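Local atomic coordinates of diacylglycerol O-acyltransferase (Marinobacter hydrocarbonoclasticus, PDB entry 6CHJ), a protein that makes wax esters and probably also triacylglycerols, transferring the acyl group of an acyl-CoA to an alcohol or a diacylglycerol. Residues Y39-A44 with F82-L87; N232-G237 with M405-L410. All coordinates share one frame; numbering follows the deposited sequence.

Interaction 1: Y39-A44 with F82-L87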
ATOM      1  N   TYR B  39     -10.151  24.477  -7.170  1.00 69.67           N
ATOM      2  CA  TYR B  39      -9.787  24.832  -5.794  1.00 65.60           C
ATOM      3  C   TYR B  39      -8.935  23.768  -5.111  1.00 60.30           C
ATOM      4  O   TYR B  39      -8.119  24.100  -4.241  1.00 65.67           O
ATOM      5  CB  TYR B  39     -11.042  25.089  -4.949  1.00 62.34           C
ATOM      6  CG  TYR B  39     -10.771  25.091  -3.456  1.00 59.21           C
ATOM      7  CD1 TYR B  39     -10.090  26.140  -2.854  1.00 58.08           C
ATOM      8  CD2 TYR B  39     -11.177  24.026  -2.651  1.00 58.67           C
ATOM      9  CE1 TYR B  39      -9.836  26.145  -1.485  1.00 59.75           C
ATOM     10  CE2 TYR B  39     -10.918  24.012  -1.285  1.00 54.78           C
ATOM     11  CZ  TYR B  39     -10.247  25.075  -0.705  1.00 62.17           C
ATOM     12  OH  TYR B  39      -9.983  25.065   0.657  1.00 61.35           O
ATOM     13  N   VAL B  40      -9.113  22.491  -5.445  1.00 54.64           N
ATOM     14  CA  VAL B  40      -8.357  21.480  -4.713  1.00 62.16           C
ATOM     15  C   VAL B  40      -6.894  21.505  -5.149  1.00 62.70           C
ATOM     16  O   VAL B  40      -5.986  21.529  -4.306  1.00 59.06           O
ATOM     17  CB  VAL B  40      -8.992  20.082  -4.859  1.00 58.64           C
ATOM     18  CG1 VAL B  40      -8.368  19.120  -3.871  1.00 57.31           C
ATOM     19  CG2 VAL B  40     -10.501  20.160  -4.585  1.00 58.49           C
ATOM     20  N   ALA B  41      -6.643  21.583  -6.464  1.00 59.90           N
ATOM     21  CA  ALA B  41      -5.259  21.681  -6.930  1.00 58.18           C
ATOM     22  C   ALA B  41      -4.548  22.882  -6.308  1.00 59.84           C
ATOM     23  O   ALA B  41      -3.384  22.773  -5.891  1.00 61.77           O
ATOM     24  CB  ALA B  41      -5.215  21.738  -8.453  1.00 60.31           C
ATOM     25  N   GLN B  42      -5.249  24.021  -6.188  1.00 65.40           N
ATOM     26  CA  GLN B  42      -4.711  25.160  -5.439  1.00 65.24           C
ATOM     27  C   GLN B  42      -4.384  24.772  -4.002  1.00 61.78           C
ATOM     28  O   GLN B  42      -3.348  25.177  -3.460  1.00 62.71           O
ATOM     29  CB  GLN B  42      -5.708  26.326  -5.436  1.00 67.69           C
ATOM     30  CG  GLN B  42      -6.145  26.810  -6.800  1.00 74.42           C
ATOM     31  CD  GLN B  42      -6.243  28.323  -6.923  1.00 79.89           C
ATOM     32  OE1 GLN B  42      -7.185  28.954  -6.420  1.00 79.27           O
ATOM     33  NE2 GLN B  42      -5.272  28.912  -7.615  1.00 90.74           N
ATOM     34  N   LEU B  43      -5.280  24.007  -3.358  1.00 62.12           N
ATOM     35  CA  LEU B  43      -5.071  23.632  -1.959  1.00 61.10           C
ATOM     36  C   LEU B  43      -3.848  22.734  -1.804  1.00 59.81           C
ATOM     37  O   LEU B  43      -3.037  22.909  -0.878  1.00 51.15           O
ATOM     38  CB  LEU B  43      -6.317  22.935  -1.406  1.00 56.28           C
ATOM     39  CG  LEU B  43      -6.169  22.341   0.001  1.00 61.83           C
ATOM     40  CD1 LEU B  43      -5.606  23.373   0.962  1.00 56.82           C
ATOM     41  CD2 LEU B  43      -7.509  21.776   0.523  1.00 58.51           C
ATOM     42  N   ALA B  44      -3.719  21.736  -2.686  1.00 57.05           N
ATOM     43  CA  ALA B  44      -2.583  20.830  -2.580  1.00 61.05           C
ATOM     44  C   ALA B  44      -1.284  21.611  -2.643  1.00 64.99           C
ATOM     45  O   ALA B  44      -0.347  21.334  -1.887  1.00 62.66           O
ATOM     46  CB  ALA B  44      -2.643  19.775  -3.683  1.00 61.98           C
ATOM     47  N   PHE B  82       2.386  13.480   2.681  1.00 56.95           N
ATOM     48  CA  PHE B  82       1.248  14.199   2.115  1.00 51.48           C
ATOM     49  C   PHE B  82       1.096  13.873   0.637  1.00 53.48           C
ATOM     50  O   PHE B  82       2.066  13.954  -0.119  1.00 55.65           O
ATOM     51  CB  PHE B  82       1.402  15.706   2.292  1.00 49.55           C
ATOM     52  CG  PHE B  82       0.355  16.492   1.573  1.00 56.88           C
ATOM     53  CD1 PHE B  82      -0.991  16.278   1.849  1.00 54.08           C
ATOM     54  CD2 PHE B  82       0.704  17.429   0.610  1.00 60.55           C
ATOM     55  CE1 PHE B  82      -1.970  16.990   1.187  1.00 54.88           C
ATOM     56  CE2 PHE B  82      -0.259  18.150  -0.054  1.00 61.52           C
ATOM     57  CZ  PHE B  82      -1.607  17.927   0.231  1.00 64.40           C
ATOM     58  N   ARG B  83      -0.126  13.537   0.213  1.00 52.92           N
ATOM     59  CA  ARG B  83      -0.329  13.044  -1.140  1.00 49.03           C
ATOM     60  C   ARG B  83      -1.580  13.646  -1.746  1.00 56.09           C
ATOM     61  O   ARG B  83      -2.617  13.765  -1.082  1.00 57.94           O
ATOM     62  CB  ARG B  83      -0.419  11.516  -1.169  1.00 52.65           C
ATOM     63  CG  ARG B  83       0.847  10.889  -0.649  1.00 57.26           C
ATOM     64  CD  ARG B  83       0.987   9.453  -0.995  1.00 61.61           C
ATOM     65  NE  ARG B  83       2.014   8.863  -0.141  1.00 64.46           N
ATOM     66  CZ  ARG B  83       2.103   7.568   0.116  1.00 58.35           C
ATOM     67  NH1 ARG B  83       1.223   6.740  -0.423  1.00 63.12           N
ATOM     68  NH2 ARG B  83       3.053   7.102   0.918  1.00 60.27           N
ATOM     69  N   PHE B  84      -1.469  14.004  -3.014  1.00 50.94           N
ATOM     70  CA  PHE B  84      -2.524  14.609  -3.800  1.00 48.48           C
ATOM     71  C   PHE B  84      -2.933  13.575  -4.836  1.00 54.37           C
ATOM     72  O   PHE B  84      -2.124  13.191  -5.691  1.00 49.45           O
ATOM     73  CB  PHE B  84      -2.029  15.903  -4.448  1.00 56.73           C
ATOM     74  CG  PHE B  84      -3.087  16.673  -5.199  1.00 56.79           C
ATOM     75  CD1 PHE B  84      -4.433  16.557  -4.867  1.00 51.11           C
ATOM     76  CD2 PHE B  84      -2.724  17.524  -6.240  1.00 60.28           C
ATOM     77  CE1 PHE B  84      -5.398  17.267  -5.565  1.00 56.48           C
ATOM     78  CE2 PHE B  84      -3.684  18.252  -6.944  1.00 58.79           C
ATOM     79  CZ  PHE B  84      -5.023  18.124  -6.605  1.00 60.61           C
ATOM     80  N   GLU B  85      -4.180  13.109  -4.746  1.00 50.42           N
ATOM     81  CA  GLU B  85      -4.679  12.057  -5.613  1.00 48.29           C
ATOM     82  C   GLU B  85      -6.062  12.454  -6.101  1.00 53.19           C
ATOM     83  O   GLU B  85      -6.654  13.437  -5.639  1.00 51.74           O
ATOM     84  CB  GLU B  85      -4.725  10.697  -4.886  1.00 53.92           C
ATOM     85  CG  GLU B  85      -3.381   9.977  -4.782  1.00 57.73           C
ATOM     86  CD  GLU B  85      -3.066   9.516  -3.355  1.00 63.51           C
ATOM     87  OE1 GLU B  85      -3.864   9.803  -2.439  1.00 61.68           O
ATOM     88  OE2 GLU B  85      -2.015   8.871  -3.149  1.00 71.05           O
ATOM     89  N   ALA B  86      -6.584  11.659  -7.025  1.00 46.64           N
ATOM     90  CA  ALA B  86      -7.783  12.010  -7.752  1.00 43.79           C
ATOM     91  C   ALA B  86      -8.620  10.764  -7.952  1.00 51.00           C
ATOM     92  O   ALA B  86      -8.088   9.655  -8.075  1.00 52.81           O
ATOM     93  CB  ALA B  86      -7.452  12.620  -9.119  1.00 50.25           C
ATOM     94  N   LEU B  87      -9.975  10.965  -7.983  1.00 47.75           N
ATOM     95  CA  LEU B  87     -10.805   9.796  -8.180  1.00 50.16           C
ATOM     96  C   LEU B  87     -10.978   9.529  -9.666  1.00 48.23           C
ATOM     97  O   LEU B  87     -10.994  10.459 -10.467  1.00 49.80           O
ATOM     98  CB  LEU B  87     -12.173  10.001  -7.537  1.00 53.14           C
ATOM     99  CG  LEU B  87     -12.217  10.066  -6.010  1.00 53.31           C
ATOM    100  CD1 LEU B  87     -13.642  10.208  -5.600  1.00 47.12           C
ATOM    101  CD2 LEU B  87     -11.575   8.827  -5.351  1.00 52.01           C
TER
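The Phe84 ring carries the CB of Ala44 on one face, a CH-pi contact 3.5 Å from that methyl carbon to the ring centroid and 18° off the ring normal. Phe82 meets the same alanine differently: the Ala44 O lies at the rim of its ring, near the ring plane, 3.7 Å from Phe82 CE2. At the far end of the Phe84 ring, CZ comes to 3.6 Å from Ala41 CA, and Val40 CG1 sits obliquely 3.9 Å from Phe84 CE1. With CG anti to the backbone N (chi1 -175°), the Phe84 ring reaches out to helix 39-49, whose small alanines let the aromatic come close to the helix backbone. A serine in place of Phe84 would probably leave the Ala44 methyl without its ring face and open a gap beside Val40 and Ala41. Helix and strand run nearly antiparallel here, with axes 9.7 Å apart. Strand 82-86, the outermost of its sheet within this chain, pairs in parallel with strand 115-121. Helix 39-49 packs on its Phe82 and Phe84 side, while Arg83 and Glu85 touch helix 93-105. Thr89 of the second subunit packs on Ala41 and Phe84.

Interaction 2: N232-G237 with M405-L410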
ATOM      1  N   ASN B 232     -15.677 -14.689  11.403  1.00 54.55           N
ATOM      2  CA  ASN B 232     -14.652 -15.000  12.387  1.00 54.28           C
ATOM      3  C   ASN B 232     -13.691 -16.065  11.873  1.00 53.76           C
ATOM      4  O   ASN B 232     -13.579 -17.161  12.429  1.00 60.67           O
ATOM      5  CB  ASN B 232     -15.341 -15.386  13.707  1.00 47.84           C
ATOM      6  CG  ASN B 232     -16.295 -14.295  14.196  1.00 50.58           C
ATOM      7  OD1 ASN B 232     -17.518 -14.462  14.177  1.00 58.09           O
ATOM      8  ND2 ASN B 232     -15.737 -13.167  14.615  1.00 47.46           N
ATOM      9  N   GLN B 233     -12.962 -15.724  10.824  1.00 52.86           N
ATOM     10  CA  GLN B 233     -12.037 -16.637  10.184  1.00 54.66           C
ATOM     11  C   GLN B 233     -10.795 -15.847   9.781  1.00 51.73           C
ATOM     12  O   GLN B 233     -10.755 -14.622   9.896  1.00 51.79           O
ATOM     13  CB  GLN B 233     -12.701 -17.322   8.976  1.00 52.63           C
ATOM     14  CG  GLN B 233     -13.721 -16.423   8.274  1.00 57.97           C
ATOM     15  CD  GLN B 233     -14.453 -17.112   7.118  1.00 63.74           C
ATOM     16  OE1 GLN B 233     -13.907 -18.001   6.461  1.00 67.11           O
ATOM     17  NE2 GLN B 233     -15.698 -16.703   6.872  1.00 58.07           N
ATOM     18  N   LYS B 234      -9.766 -16.560   9.338  1.00 49.32           N
ATOM     19  CA  LYS B 234      -8.540 -15.914   8.888  1.00 52.52           C
ATOM     20  C   LYS B 234      -8.819 -15.034   7.665  1.00 57.40           C
ATOM     21  O   LYS B 234      -9.641 -15.365   6.802  1.00 58.33           O
ATOM     22  CB  LYS B 234      -7.471 -16.970   8.561  1.00 49.03           C
ATOM     23  CG  LYS B 234      -6.846 -17.651   9.813  1.00 59.26           C
ATOM     24  CD  LYS B 234      -5.738 -18.659   9.464  1.00 60.75           C
ATOM     25  CE  LYS B 234      -4.686 -18.797  10.598  1.00 79.03           C
ATOM     26  NZ  LYS B 234      -3.370 -18.110  10.311  1.00 77.07           N
ATOM     27  N   ILE B 235      -8.121 -13.904   7.582  1.00 52.35           N
ATOM     28  CA  ILE B 235      -8.456 -12.870   6.617  1.00 51.34           C
ATOM     29  C   ILE B 235      -7.261 -12.617   5.701  1.00 52.46           C
ATOM     30  O   ILE B 235      -6.143 -13.059   5.954  1.00 48.87           O
ATOM     31  CB  ILE B 235      -8.907 -11.562   7.296  1.00 45.59           C
ATOM     32  CG1 ILE B 235      -7.770 -11.000   8.143  1.00 50.71           C
ATOM     33  CG2 ILE B 235     -10.126 -11.802   8.162  1.00 47.44           C
ATOM     34  CD1 ILE B 235      -7.968  -9.554   8.554  1.00 45.63           C
ATOM     35  N   THR B 236      -7.538 -11.919   4.607  1.00 51.08           N
ATOM     36  CA  THR B 236      -6.529 -11.336   3.745  1.00 50.97           C
ATOM     37  C   THR B 236      -6.260  -9.891   4.156  1.00 48.48           C
ATOM     38  O   THR B 236      -6.958  -9.308   4.992  1.00 43.29           O
ATOM     39  CB  THR B 236      -6.986 -11.371   2.294  1.00 53.50           C
ATOM     40  OG1 THR B 236      -8.005 -10.376   2.118  1.00 49.84           O
ATOM     41  CG2 THR B 236      -7.571 -12.734   1.955  1.00 53.26           C
ATOM     42  N   GLY B 237      -5.243  -9.305   3.539  1.00 47.34           N
ATOM     43  CA  GLY B 237      -4.924  -7.918   3.786  1.00 52.99           C
ATOM     44  C   GLY B 237      -5.661  -6.898   2.932  1.00 52.12           C
ATOM     45  O   GLY B 237      -5.345  -5.705   3.017  1.00 56.54           O
ATOM     46  N   MET B 405      -8.825  -7.885  11.951  1.00 44.59           N
ATOM     47  CA  MET B 405      -7.878  -8.886  12.418  1.00 45.98           C
ATOM     48  C   MET B 405      -8.314 -10.250  11.901  1.00 50.16           C
ATOM     49  O   MET B 405      -9.494 -10.462  11.590  1.00 42.84           O
ATOM     50  CB  MET B 405      -7.845  -8.966  13.951  1.00 49.73           C
ATOM     51  CG  MET B 405      -6.931  -7.999  14.620  1.00 57.58           C
ATOM     52  SD  MET B 405      -6.886  -8.401  16.363  1.00 68.80           S
ATOM     53  CE  MET B 405      -6.335 -10.128  16.271  1.00 56.32           C
ATOM     54  N   ASP B 406      -7.348 -11.184  11.840  1.00 49.16           N
ATOM     55  CA  ASP B 406      -7.668 -12.608  11.796  1.00 48.20           C
ATOM     56  C   ASP B 406      -8.745 -12.917  12.831  1.00 49.86           C
ATOM     57  O   ASP B 406      -8.583 -12.601  14.013  1.00 46.34           O
ATOM     58  CB  ASP B 406      -6.422 -13.452  12.107  1.00 54.57           C
ATOM     59  CG  ASP B 406      -5.565 -13.771  10.880  1.00 52.68           C
ATOM     60  OD1 ASP B 406      -5.982 -13.541   9.725  1.00 58.23           O
ATOM     61  OD2 ASP B 406      -4.448 -14.275  11.088  1.00 51.78           O
ATOM     62  N   ARG B 407      -9.844 -13.525  12.379  1.00 48.05           N
ATOM     63  CA  ARG B 407     -11.013 -13.917  13.175  1.00 51.67           C
ATOM     64  C   ARG B 407     -11.835 -12.729  13.683  1.00 48.17           C
ATOM     65  O   ARG B 407     -12.750 -12.926  14.501  1.00 51.10           O
ATOM     66  CB  ARG B 407     -10.636 -14.855  14.343  1.00 52.59           C
ATOM     67  CG  ARG B 407     -10.318 -16.296  13.869  1.00 51.20           C
ATOM     68  CD  ARG B 407      -9.387 -17.095  14.818  1.00 55.39           C
ATOM     69  NE  ARG B 407      -8.044 -16.526  15.033  1.00 56.12           N
ATOM     70  CZ  ARG B 407      -6.952 -16.834  14.330  1.00 52.66           C
ATOM     71  NH1 ARG B 407      -5.791 -16.287  14.644  1.00 48.12           N
ATOM     72  NH2 ARG B 407      -7.015 -17.688  13.320  1.00 57.99           N
ATOM     73  N   LEU B 408     -11.554 -11.491  13.202  1.00 44.98           N
ATOM     74  CA  LEU B 408     -12.479 -10.345  13.278  1.00 45.51           C
ATOM     75  C   LEU B 408     -12.469  -9.655  11.903  1.00 46.78           C
ATOM     76  O   LEU B 408     -11.936  -8.560  11.726  1.00 41.00           O
ATOM     77  CB  LEU B 408     -12.107  -9.358  14.393  1.00 40.58           C
ATOM     78  CG  LEU B 408     -12.254  -9.870  15.823  1.00 49.78           C
ATOM     79  CD1 LEU B 408     -11.500  -8.985  16.836  1.00 47.19           C
ATOM     80  CD2 LEU B 408     -13.743  -9.987  16.179  1.00 48.83           C
ATOM     81  N   ALA B 409     -13.101 -10.291  10.909  1.00 45.89           N
ATOM     82  CA  ALA B 409     -13.074  -9.749   9.553  1.00 46.41           C
ATOM     83  C   ALA B 409     -13.715  -8.366   9.470  1.00 49.72           C
ATOM     84  O   ALA B 409     -13.315  -7.559   8.620  1.00 45.46           O
ATOM     85  CB  ALA B 409     -13.760 -10.709   8.584  1.00 43.05           C
ATOM     86  N   LEU B 410     -14.671  -8.058  10.359  1.00 45.19           N
ATOM     87  CA  LEU B 410     -15.484  -6.852  10.260  1.00 39.48           C
ATOM     88  C   LEU B 410     -15.341  -6.014  11.520  1.00 45.41           C
ATOM     89  O   LEU B 410     -15.421  -6.536  12.637  1.00 47.47           O
ATOM     90  CB  LEU B 410     -16.957  -7.201  10.034  1.00 43.06           C
ATOM     91  CG  LEU B 410     -17.989  -6.068   9.875  1.00 51.26           C
ATOM     92  CD1 LEU B 410     -17.733  -5.160   8.663  1.00 48.40           C
ATOM     93  CD2 LEU B 410     -19.383  -6.647   9.771  1.00 45.08           C
TER
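Gln233 O accepts the backbone N-H of Arg407 (N to O 2.9 Å), tying an irregular strip to the type II turn of Met405 to Leu408, where Arg407 takes the positive phi of 69°. Next to this, Asn232 ND2 donates an almost straight bond to Arg407 O (3.0 Å, 176°); Arg407 O lies in the plane of the Asn232 amide, while ND2 stands above the plane of the Arg407 carbonyl. Asn375 O is a second acceptor for the same amide nitrogen. Asp406 OD1 takes Ile235 N on its anti side at 3.0 Å, while OD2 has a weak bond to Gln18. Lys234 runs beside Arg407, its CG 3.5 Å from Arg407 NH2 and its CE at the guanidinium edge; Asp406 CB lies over one face, and Leu363 O holds NH1. The CG1 of Ile235 falls between backbone N and carbonyl carbon (chi1 62°), which brings CD1 to 3.4 Å from Met405 C, while CG2 meets Ala409 CB at 3.8 Å. The two loops lead into strands 239-247 and 410-417, which flank strand 420-428 in one sheet. Ile235 touches that middle strand at Cys428, and Met405, Arg407 and Leu408 reach helix 345-365.

In the fold
Interaction 1 closes early in the chain, well before interaction 2 opens; their centres are about 33 Å apart and their nearest atoms about 14 Å. They belong to different sheets. Interaction 1 packs helix 39-49 on the edge strand, within this chain, of the first mixed sheet, whereas interaction 2 joins two loops that feed the second. A link remains: strand 393-401 belongs to the first sheet, and residues 405-410 lie on the connection from it to strand 410-417 of the second. Residues 232-237 belong to the catalytic domain and 405-410 to the C-terminal domain, so their contact joins the two, consistent with the two-sheet build of CoA-dependent acyltransferases. Both sites also touch the second subunit; at interaction 2, Asp109 of that subunit accepts the N-H of Gly237.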